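Long-range contacts in fusolin (Unidentified entomopoxvirus, PDB 4YN2), which forms the crystalline spindles of an insect poxvirus that enhance virulence, and is probably a chitin-directed relative of the lytic polysaccharide mono-oxygenases: residues 10-15 / 63-68; 120-125 / 230-235; 169-174 / 197-202. All blocks are in the same frame, centred on the assembly; numbering follows the deposited sequence.

Overall arrangement
The three contacts join different parts of a domain built round a beta sandwich: contact 1 its helix-and-loop side, contact 2 a strand edge running out into loops, contact 3 the space between the two sheets. Contact 1 combines a glutamine packed on an aromatic face with a separate small charged network. In contact 2 a short parallel strand pair, 120-125 beside 230-235, opens into loops held by amides, whereas contact 3 joins mainly apolar side chains without a direct hydrogen bond. Phe230 and Tyr232 of contact 2 pack against 200-202 of contact 3. All three are partly buried. Contacts 1 and 2 fall on opposite sides of the chain's centre, their centres about 29 Å apart.

Contact 1 (10-15 / 63-68); sequences RQRRCS and QQDNEY
Gln11 lays its aliphatic carbons over one face of the Tyr68 ring, the two side chains running antiparallel across one another. CG of Gln11 stands 3.5 Å from the ring centroid of Tyr68, almost on the normal, which makes this a CH-pi contact, and CB of Gln11 reaches CZ of Tyr68 at 3.4 Å. The amide of Gln11 stacks on the ring with the planes 25° apart. A glutamine suits this place because its methylenes can rest on an aromatic face while its amide serves the backbone beside it. A turn about the CB-CG bond (chi2 -71°) swings NE2 of Gln11 toward O of Asp65, 2.9 Å away, where it meets a lone pair in the carbonyl plane. The same NE2 also has Asn224 as a partner.

The Asp65 side chain meets Arg12, next to Gln11, and Ser15, one turn further along the helix. OD2 of Asp65 lies 2.6 Å from OG of Ser15, and NH1 of Arg12 forms a salt bridge with that oxygen at 3.6 Å. The Arg12 guanidinium stands nearly perpendicular to the carboxylate, and donates in its own plane from NH1 to OG of Ser15 at 3.0 Å. The serine hydroxyl lies beside both members of the salt bridge, within reach of each.

Residues 64-67 form a type I beta turn, and Glu67 bonds to the zinc ligand His1, placing the loop beside the metal site. The disulfide Cys14-Cys33 ties helix 10-15 to helix 31-48, Tyr68 OH bonds back to Glu61 of helix 51-63, and Tyr3 of strand 2-6 touches Gln11 and Arg12.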
loop_
_atom_site.group_PDB
_atom_site.type_symbol
_atom_site.label_atom_id
_atom_site.label_comp_id
_atom_site.label_asym_id
_atom_site.label_seq_id
_atom_site.Cartn_x
_atom_site.Cartn_y
_atom_site.Cartn_z
ATOM N N ARG A 10 -1.477 -2.786 -3.849
ATOM C CA ARG A 10 -0.363 -3.635 -3.440
ATOM C C ARG A 10 -0.309 -4.902 -4.300
ATOM O O ARG A 10 0.740 -5.209 -4.856
ATOM C CB ARG A 10 -0.524 -4.012 -1.966
ATOM C CG ARG A 10 0.626 -4.823 -1.404
ATOM C CD ARG A 10 0.369 -5.189 0.029
ATOM N NE ARG A 10 0.547 -4.068 0.945
ATOM C CZ ARG A 10 0.425 -4.154 2.268
ATOM N NH1 ARG A 10 0.113 -5.311 2.843
ATOM N NH2 ARG A 10 0.608 -3.080 3.027
ATOM N N GLN A 11 -1.443 -5.620 -4.419
ATOM C CA GLN A 11 -1.479 -6.871 -5.180
ATOM C C GLN A 11 -1.298 -6.630 -6.688
ATOM O O GLN A 11 -0.807 -7.524 -7.374
ATOM C CB GLN A 11 -2.751 -7.702 -4.904
ATOM C CG GLN A 11 -4.020 -7.355 -5.695
ATOM C CD GLN A 11 -4.671 -6.055 -5.323
ATOM O OE1 GLN A 11 -4.407 -5.463 -4.270
ATOM N NE2 GLN A 11 -5.549 -5.591 -6.188
ATOM N N ARG A 12 -1.685 -5.457 -7.203
ATOM C CA ARG A 12 -1.526 -5.162 -8.625
ATOM C C ARG A 12 -0.051 -4.926 -8.925
ATOM O O ARG A 12 0.455 -5.405 -9.940
ATOM C CB ARG A 12 -2.395 -3.976 -9.084
ATOM C CG ARG A 12 -2.182 -3.560 -10.542
ATOM C CD ARG A 12 -2.576 -4.623 -11.539
ATOM N NE ARG A 12 -2.268 -4.214 -12.917
ATOM C CZ ARG A 12 -1.534 -4.894 -13.804
ATOM N NH1 ARG A 12 -1.007 -6.075 -13.482
ATOM N NH2 ARG A 12 -1.328 -4.404 -15.020
ATOM N N ARG A 13 0.651 -4.245 -8.023
ATOM C CA ARG A 13 2.082 -4.050 -8.167
ATOM C C ARG A 13 2.801 -5.418 -8.196
ATOM O O ARG A 13 3.711 -5.621 -9.004
ATOM C CB ARG A 13 2.615 -3.173 -7.046
ATOM C CG ARG A 13 4.110 -3.027 -7.136
ATOM C CD ARG A 13 4.641 -1.890 -6.319
ATOM N NE ARG A 13 6.094 -1.836 -6.475
ATOM C CZ ARG A 13 6.953 -2.647 -5.878
ATOM N NH1 ARG A 13 6.525 -3.569 -5.030
ATOM N NH2 ARG A 13 8.257 -2.524 -6.105
ATOM N N CYS A 14 2.359 -6.355 -7.344
ATOM C CA CYS A 14 2.896 -7.717 -7.330
ATOM C C CYS A 14 2.582 -8.471 -8.628
ATOM O O CYS A 14 3.421 -9.227 -9.083
ATOM C CB CYS A 14 2.355 -8.493 -6.136
ATOM S SG CYS A 14 2.885 -7.860 -4.525
ATOM N N SER A 15 1.368 -8.323 -9.184
ATOM C CA SER A 15 0.981 -9.081 -10.378
ATOM C C SER A 15 1.683 -8.618 -11.654
ATOM O O SER A 15 1.613 -9.331 -12.645
ATOM C CB SER A 15 -0.524 -9.034 -10.589
ATOM O OG SER A 15 -0.923 -7.724 -10.940
ATOM N N GLN A 63 -2.631 -13.766 -9.880
ATOM C CA GLN A 63 -3.472 -13.804 -11.075
ATOM C C GLN A 63 -4.819 -13.152 -10.787
ATOM O O GLN A 63 -5.362 -12.477 -11.651
ATOM C CB GLN A 63 -3.684 -15.253 -11.565
ATOM C CG GLN A 63 -4.613 -15.361 -12.798
ATOM C CD GLN A 63 -4.956 -16.768 -13.190
ATOM O OE1 GLN A 63 -4.419 -17.736 -12.663
ATOM N NE2 GLN A 63 -5.917 -16.906 -14.096
ATOM N N GLN A 64 -5.356 -13.356 -9.580
ATOM C CA GLN A 64 -6.644 -12.802 -9.186
ATOM C C GLN A 64 -6.513 -11.393 -8.595
ATOM O O GLN A 64 -7.259 -11.064 -7.689
ATOM C CB GLN A 64 -7.314 -13.732 -8.171
ATOM C CG GLN A 64 -7.556 -15.143 -8.661
ATOM C CD GLN A 64 -8.430 -15.173 -9.873
ATOM O OE1 GLN A 64 -7.955 -15.368 -10.983
ATOM N NE2 GLN A 64 -9.715 -14.929 -9.693
ATOM N N ASP A 65 -5.668 -10.533 -9.178
ATOM C CA ASP A 65 -5.448 -9.151 -8.714
ATOM C C ASP A 65 -6.708 -8.284 -8.814
ATOM O O ASP A 65 -6.889 -7.382 -7.985
ATOM C CB ASP A 65 -4.286 -8.490 -9.473
ATOM C CG ASP A 65 -4.357 -8.476 -11.001
ATOM O OD1 ASP A 65 -5.385 -8.926 -11.561
ATOM O OD2 ASP A 65 -3.380 -8.009 -11.633
ATOM N N ASN A 66 -7.612 -8.604 -9.754
ATOM C CA ASN A 66 -8.885 -7.893 -9.910
ATOM C C ASN A 66 -10.039 -8.546 -9.101
ATOM O O ASN A 66 -11.172 -8.093 -9.219
ATOM C CB ASN A 66 -9.284 -7.784 -11.385
ATOM C CG ASN A 66 -9.671 -9.089 -12.044
ATOM O OD1 ASN A 66 -9.248 -10.166 -11.633
ATOM N ND2 ASN A 66 -10.484 -9.022 -13.081
ATOM N N GLU A 67 -9.767 -9.600 -8.299
ATOM C CA GLU A 67 -10.795 -10.271 -7.518
ATOM C C GLU A 67 -10.390 -10.401 -6.031
ATOM O O GLU A 67 -10.586 -11.445 -5.413
ATOM C CB GLU A 67 -11.141 -11.638 -8.128
ATOM C CG GLU A 67 -12.489 -12.174 -7.654
ATOM C CD GLU A 67 -12.911 -13.468 -8.307
ATOM O OE1 GLU A 67 -13.922 -13.459 -9.046
ATOM O OE2 GLU A 67 -12.205 -14.482 -8.117
ATOM N N TYR A 68 -9.912 -9.302 -5.432
ATOM C CA TYR A 68 -9.635 -9.252 -3.991
ATOM C C TYR A 68 -10.948 -8.848 -3.415
ATOM O O TYR A 68 -11.216 -7.670 -3.223
ATOM C CB TYR A 68 -8.481 -8.305 -3.648
ATOM C CG TYR A 68 -7.133 -8.982 -3.740
ATOM C CD1 TYR A 68 -6.809 -9.791 -4.822
ATOM C CD2 TYR A 68 -6.230 -8.921 -2.685
ATOM C CE1 TYR A 68 -5.597 -10.479 -4.878
ATOM C CE2 TYR A 68 -5.004 -9.580 -2.741
ATOM C CZ TYR A 68 -4.682 -10.346 -3.849
ATOM O OH TYR A 68 -3.471 -11.001 -3.894
#

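Contact 2 (120-125 / 230-235); sequences IPLSDN and FDYNNG
Leu122 fills the tightly packed apolar part of this contact, with one methyl for each of two aromatic residues. CD2 of Leu122 lies over one face of the Tyr232 ring in a CH-pi contact, 3.7 Å from its centroid, while CD1 of Leu122 meets CB of Phe230 at 3.8 Å. A branched leucine suits a place flanked by two aromatics. Beside it the strands pair in parallel: Asp231 N bonds to Ile120 O at 2.9 Å, and Leu122 N to Asp231 O at 3.0 Å.

Past the strand ends the grip is polar. Asn125 OD1 accepts from Asn233 N at 2.9 Å on a lone pair, and Asn125 ND2 returns a bond to Asn233 O at 2.9 Å. ND2 of Asn233 approaches the same OD1 from above the carbonyl plane and also reaches Leu122 O, 3.1 Å away.

The solvent side is looser: one water sits at Leu122 O and Asp231 O, another bonds to Asn125 O at 2.6 Å. On the outer face of the strand pair Pro121 and Asp231 are exposed, as is Ser123 in the loop.

One bond accepted and one donated by the Asn125 amide mimic a peptide partner for the backbone of Asn233 and probably fix the amide's rotation, so a side chain extends the pairing where the regular sheet has ended.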
loop_
_atom_site.group_PDB
_atom_site.type_symbol
_atom_site.label_atom_id
_atom_site.label_comp_id
_atom_site.label_asym_id
_atom_site.label_seq_id
_atom_site.Cartn_x
_atom_site.Cartn_y
_atom_site.Cartn_z
ATOM N N ILE A 120 4.071 10.340 -2.632
ATOM C CA ILE A 120 3.343 11.542 -3.007
ATOM C C ILE A 120 4.127 12.790 -2.581
ATOM O O ILE A 120 4.294 13.009 -1.383
ATOM C CB ILE A 120 1.932 11.540 -2.356
ATOM C CG1 ILE A 120 1.142 10.268 -2.738
ATOM C CG2 ILE A 120 1.155 12.794 -2.767
ATOM C CD1 ILE A 120 0.020 9.950 -1.770
ATOM N N PRO A 121 4.535 13.669 -3.511
ATOM C CA PRO A 121 5.229 14.893 -3.086
ATOM C C PRO A 121 4.274 15.935 -2.510
ATOM O O PRO A 121 3.163 16.119 -3.012
ATOM C CB PRO A 121 5.866 15.395 -4.381
ATOM C CG PRO A 121 4.922 14.952 -5.436
ATOM C CD PRO A 121 4.427 13.602 -4.982
ATOM N N LEU A 122 4.707 16.605 -1.443
ATOM C CA LEU A 122 3.939 17.703 -0.852
ATOM C C LEU A 122 4.274 18.993 -1.600
ATOM O O LEU A 122 5.446 19.244 -1.890
ATOM C CB LEU A 122 4.247 17.878 0.650
ATOM C CG LEU A 122 3.272 17.197 1.593
ATOM C CD1 LEU A 122 3.238 15.720 1.362
ATOM C CD2 LEU A 122 3.614 17.496 3.022
ATOM N N SER A 123 3.261 19.823 -1.872
ATOM C CA SER A 123 3.457 21.132 -2.490
ATOM C C SER A 123 3.972 22.095 -1.416
ATOM O O SER A 123 4.906 22.861 -1.652
ATOM C CB SER A 123 2.151 21.640 -3.095
ATOM O OG SER A 123 2.386 22.748 -3.949
ATOM N N ASP A 124 3.360 22.027 -0.227
ATOM C CA ASP A 124 3.710 22.834 0.940
ATOM C C ASP A 124 3.734 21.911 2.179
ATOM O O ASP A 124 2.875 21.042 2.308
ATOM C CB ASP A 124 2.693 23.992 1.068
ATOM C CG ASP A 124 2.408 24.454 2.474
ATOM O OD1 ASP A 124 3.352 24.906 3.154
ATOM O OD2 ASP A 124 1.255 24.305 2.917
ATOM N N ASN A 125 4.718 22.096 3.079
ATOM C CA ASN A 125 4.858 21.252 4.286
ATOM C C ASN A 125 3.759 21.473 5.341
ATOM O O ASN A 125 3.610 20.619 6.209
ATOM C CB ASN A 125 6.224 21.439 4.928
ATOM C CG ASN A 125 7.335 20.805 4.136
ATOM O OD1 ASN A 125 7.107 20.068 3.168
ATOM N ND2 ASN A 125 8.562 20.975 4.591
ATOM N N PHE A 230 4.753 10.070 1.903
ATOM C CA PHE A 230 4.764 11.491 1.605
ATOM C C PHE A 230 6.186 12.027 1.557
ATOM O O PHE A 230 6.982 11.738 2.450
ATOM C CB PHE A 230 3.956 12.213 2.672
ATOM C CG PHE A 230 2.537 11.707 2.758
ATOM C CD1 PHE A 230 1.534 12.274 1.985
ATOM C CD2 PHE A 230 2.234 10.572 3.494
ATOM C CE1 PHE A 230 0.230 11.782 2.038
ATOM C CE2 PHE A 230 0.932 10.066 3.522
ATOM C CZ PHE A 230 -0.057 10.682 2.804
ATOM N N ASP A 231 6.506 12.782 0.504
ATOM C CA ASP A 231 7.816 13.395 0.316
ATOM C C ASP A 231 7.738 14.848 0.769
ATOM O O ASP A 231 7.114 15.671 0.097
ATOM C CB ASP A 231 8.255 13.311 -1.163
ATOM C CG ASP A 231 9.753 13.212 -1.387
ATOM O OD1 ASP A 231 10.516 13.579 -0.472
ATOM O OD2 ASP A 231 10.162 12.846 -2.510
ATOM N N TYR A 232 8.288 15.138 1.941
ATOM C CA TYR A 232 8.318 16.503 2.467
ATOM C C TYR A 232 9.378 17.325 1.750
ATOM O O TYR A 232 10.347 16.778 1.240
ATOM C CB TYR A 232 8.588 16.508 3.977
ATOM C CG TYR A 232 7.322 16.338 4.775
ATOM C CD1 TYR A 232 6.703 15.099 4.875
ATOM C CD2 TYR A 232 6.678 17.433 5.329
ATOM C CE1 TYR A 232 5.500 14.947 5.558
ATOM C CE2 TYR A 232 5.474 17.296 6.008
ATOM C CZ TYR A 232 4.878 16.051 6.107
ATOM O OH TYR A 232 3.719 15.893 6.828
ATOM N N ASN A 233 9.189 18.640 1.719
ATOM C CA ASN A 233 10.164 19.558 1.131
ATOM C C ASN A 233 11.277 19.823 2.143
ATOM O O ASN A 233 10.981 20.011 3.322
ATOM C CB ASN A 233 9.486 20.868 0.750
ATOM C CG ASN A 233 8.372 20.678 -0.244
ATOM O OD1 ASN A 233 8.611 20.369 -1.413
ATOM N ND2 ASN A 233 7.132 20.776 0.210
ATOM N N ASN A 234 12.533 19.874 1.696
ATOM C CA ASN A 234 13.660 20.178 2.572
ATOM C C ASN A 234 13.784 21.691 2.780
ATOM O O ASN A 234 13.181 22.473 2.049
ATOM C CB ASN A 234 14.968 19.608 2.012
ATOM C CG ASN A 234 15.080 18.105 2.085
ATOM O OD1 ASN A 234 14.334 17.418 2.797
ATOM N ND2 ASN A 234 16.049 17.559 1.372
ATOM N N GLY A 235 14.552 22.080 3.787
ATOM C CA GLY A 235 14.814 23.478 4.111
ATOM C C GLY A 235 13.975 23.987 5.259
ATOM O O GLY A 235 13.212 23.232 5.865
HETATM O O HOH W 1 8.065 17.568 -1.562
HETATM O O HOH W 2 1.852 18.798 6.964
#

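Contact 3 (169-174 / 197-202); sequences DLIYND and VPIPIR. With NAG (2-acetamido-2-deoxy-beta-D-glucopyranose), chain B.
Two layers of the beta sandwich meet here, strand 168-174 of the mixed sheet facing strand 191-200 of the antiparallel sheet. The short segments run antiparallel at 175° with their axes 7.1 Å apart, yet no direct hydrogen bond links them; side chains do the joining.

Ile171 is the central apolar side chain of the contact. With chi1 at 61° its CG1 is flanked by both backbone neighbours, and the extended second torsion carries CD1 of Ile171 to CD of Pro200 at 3.7 Å and to CD1 of Ile199 at 4.0 Å. The end of the Ile171 chain thus meets the CD side of the Pro200 ring, a branched aliphatic chain against a rigid one, neither with a polar group to bury.

Next along the strand, Tyr172 turns one ring face to Val197. CG2 of Val197 sits over the ring centre of Tyr172, 3.9 Å from the centroid in a CH-pi contact, while CG1 of the same valine touches CB of Tyr172 at 3.8 Å. Both valine branches are thereby used. Consecutive residues can point the same way because Ile171 and Tyr172 both face Val149 in a classic beta bulge.

At the far end, opposite charges are joined through water. A water molecule donates to OD2 of Asp169 at 2.7 Å and accepts from NH2 of Arg202 at 2.7 Å, in the guanidinium plane. Each ion also has an outside partner, Lys153 for Asp169 and Thr152 O for Arg202.

Asn173 bears the glycan through ND2, bonded covalently to C1 of the first sugar, and CD2 of Leu170 packs on its acetamide methyl C8 at 3.6 Å. Strand 168-174, at the edge of its sheet, turns Ile171 and Tyr172 toward the second sheet and carries its glycan away from it, consistent with the immunoglobulin-like beta sandwich of lytic polysaccharide mono-oxygenases.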
loop_
_atom_site.group_PDB
_atom_site.type_symbol
_atom_site.label_atom_id
_atom_site.label_comp_id
_atom_site.label_asym_id
_atom_site.label_seq_id
_atom_site.Cartn_x
_atom_site.Cartn_y
_atom_site.Cartn_z
ATOM N N ASP A 169 -9.046 4.484 9.777
ATOM C CA ASP A 169 -9.949 5.630 9.908
ATOM C C ASP A 169 -10.657 5.869 8.587
ATOM O O ASP A 169 -9.962 5.994 7.581
ATOM C CB ASP A 169 -9.153 6.897 10.244
ATOM C CG ASP A 169 -8.551 6.954 11.623
ATOM O OD1 ASP A 169 -9.167 6.412 12.559
ATOM O OD2 ASP A 169 -7.505 7.602 11.780
ATOM N N LEU A 170 -11.998 5.997 8.575
ATOM C CA LEU A 170 -12.728 6.281 7.337
ATOM C C LEU A 170 -12.502 7.734 6.944
ATOM O O LEU A 170 -12.708 8.611 7.776
ATOM C CB LEU A 170 -14.226 5.998 7.514
ATOM C CG LEU A 170 -15.142 6.270 6.299
ATOM C CD1 LEU A 170 -14.966 5.230 5.224
ATOM C CD2 LEU A 170 -16.576 6.272 6.731
ATOM N N ILE A 171 -12.041 7.997 5.708
ATOM C CA ILE A 171 -11.827 9.375 5.227
ATOM C C ILE A 171 -12.707 9.707 4.015
ATOM O O ILE A 171 -12.764 10.869 3.630
ATOM C CB ILE A 171 -10.329 9.649 4.912
ATOM C CG1 ILE A 171 -9.771 8.712 3.809
ATOM C CG2 ILE A 171 -9.510 9.534 6.209
ATOM C CD1 ILE A 171 -8.434 9.130 3.234
ATOM N N TYR A 172 -13.376 8.718 3.400
ATOM C CA TYR A 172 -14.173 8.986 2.212
ATOM C C TYR A 172 -15.261 7.952 2.028
ATOM O O TYR A 172 -15.035 6.770 2.257
ATOM C CB TYR A 172 -13.272 8.988 0.988
ATOM C CG TYR A 172 -13.916 9.466 -0.289
ATOM C CD1 TYR A 172 -14.002 10.822 -0.582
ATOM C CD2 TYR A 172 -14.355 8.563 -1.250
ATOM C CE1 TYR A 172 -14.529 11.270 -1.791
ATOM C CE2 TYR A 172 -14.934 8.997 -2.440
ATOM C CZ TYR A 172 -14.982 10.352 -2.727
ATOM O OH TYR A 172 -15.503 10.761 -3.936
ATOM N N ASN A 173 -16.437 8.411 1.652
ATOM C CA ASN A 173 -17.572 7.564 1.383
ATOM C C ASN A 173 -18.455 8.242 0.339
ATOM O O ASN A 173 -19.080 9.264 0.632
ATOM C CB ASN A 173 -18.333 7.266 2.654
ATOM C CG ASN A 173 -19.370 6.212 2.465
ATOM O OD1 ASN A 173 -19.469 5.584 1.408
ATOM N ND2 ASN A 173 -20.179 6.004 3.476
ATOM N N ASP A 174 -18.491 7.695 -0.884
ATOM C CA ASP A 174 -19.236 8.348 -1.963
ATOM C C ASP A 174 -19.497 7.428 -3.137
ATOM O O ASP A 174 -18.834 6.408 -3.273
ATOM C CB ASP A 174 -18.394 9.551 -2.475
ATOM C CG ASP A 174 -19.160 10.641 -3.218
ATOM O OD1 ASP A 174 -20.374 10.741 -3.026
ATOM O OD2 ASP A 174 -18.511 11.441 -3.931
ATOM N N VAL A 197 -9.994 12.525 -3.387
ATOM C CA VAL A 197 -10.049 12.201 -1.973
ATOM C C VAL A 197 -9.032 13.049 -1.225
ATOM O O VAL A 197 -7.859 13.085 -1.625
ATOM C CB VAL A 197 -9.780 10.690 -1.754
ATOM C CG1 VAL A 197 -9.907 10.319 -0.276
ATOM C CG2 VAL A 197 -10.740 9.848 -2.593
ATOM N N PRO A 198 -9.439 13.688 -0.109
ATOM C CA PRO A 198 -8.462 14.412 0.708
ATOM C C PRO A 198 -7.718 13.409 1.580
ATOM O O PRO A 198 -8.284 12.858 2.517
ATOM C CB PRO A 198 -9.321 15.396 1.511
ATOM C CG PRO A 198 -10.666 14.809 1.552
ATOM C CD PRO A 198 -10.783 13.733 0.504
ATOM N N ILE A 199 -6.467 13.140 1.240
ATOM C CA ILE A 199 -5.639 12.175 1.947
ATOM C C ILE A 199 -4.934 12.874 3.115
ATOM O O ILE A 199 -4.123 13.757 2.858
ATOM C CB ILE A 199 -4.612 11.529 0.981
ATOM C CG1 ILE A 199 -5.272 10.932 -0.294
ATOM C CG2 ILE A 199 -3.784 10.476 1.697
ATOM C CD1 ILE A 199 -6.246 9.858 -0.087
ATOM N N PRO A 200 -5.151 12.457 4.386
ATOM C CA PRO A 200 -4.391 13.065 5.491
ATOM C C PRO A 200 -2.903 12.783 5.341
ATOM O O PRO A 200 -2.527 11.659 4.993
ATOM C CB PRO A 200 -4.960 12.375 6.740
ATOM C CG PRO A 200 -6.261 11.790 6.311
ATOM C CD PRO A 200 -6.055 11.404 4.886
ATOM N N ILE A 201 -2.059 13.804 5.564
ATOM C CA ILE A 201 -0.619 13.636 5.423
ATOM C C ILE A 201 -0.080 12.866 6.621
ATOM O O ILE A 201 -0.653 12.887 7.705
ATOM C CB ILE A 201 0.126 14.993 5.242
ATOM C CG1 ILE A 201 -0.502 15.862 4.145
ATOM C CG2 ILE A 201 1.601 14.785 4.927
ATOM C CD1 ILE A 201 -0.839 15.207 2.896
ATOM N N ARG A 202 0.996 12.139 6.374
ATOM C CA ARG A 202 1.743 11.352 7.343
ATOM C C ARG A 202 3.213 11.627 7.144
ATOM O O ARG A 202 3.626 11.963 6.039
ATOM C CB ARG A 202 1.467 9.853 7.136
ATOM C CG ARG A 202 -0.005 9.439 7.205
ATOM C CD ARG A 202 -0.462 9.433 8.627
ATOM N NE ARG A 202 -1.783 8.826 8.814
ATOM C CZ ARG A 202 -2.907 9.468 9.112
ATOM N NH1 ARG A 202 -2.931 10.792 9.180
ATOM N NH2 ARG A 202 -4.025 8.787 9.329
HETATM C C1 NAG B . -21.234 5.040 3.422
HETATM C C2 NAG B . -21.502 4.414 4.788
HETATM C C3 NAG B . -22.652 3.419 4.642
HETATM C C4 NAG B . -23.865 4.089 4.002
HETATM C C5 NAG B . -23.481 4.793 2.704
HETATM C C6 NAG B . -24.614 5.584 2.084
HETATM C C7 NAG B . -19.813 3.946 6.524
HETATM C C8 NAG B . -18.531 3.235 6.827
HETATM N N2 NAG B . -20.317 3.747 5.296
HETATM O O3 NAG B . -22.989 2.970 5.948
HETATM O O4 NAG B . -24.857 3.120 3.694
HETATM O O5 NAG B . -22.410 5.708 2.966
HETATM O O6 NAG B . -25.230 6.466 3.004
HETATM O O7 NAG B . -20.377 4.647 7.358
HETATM O O HOH W 3 -6.488 9.528 10.242
#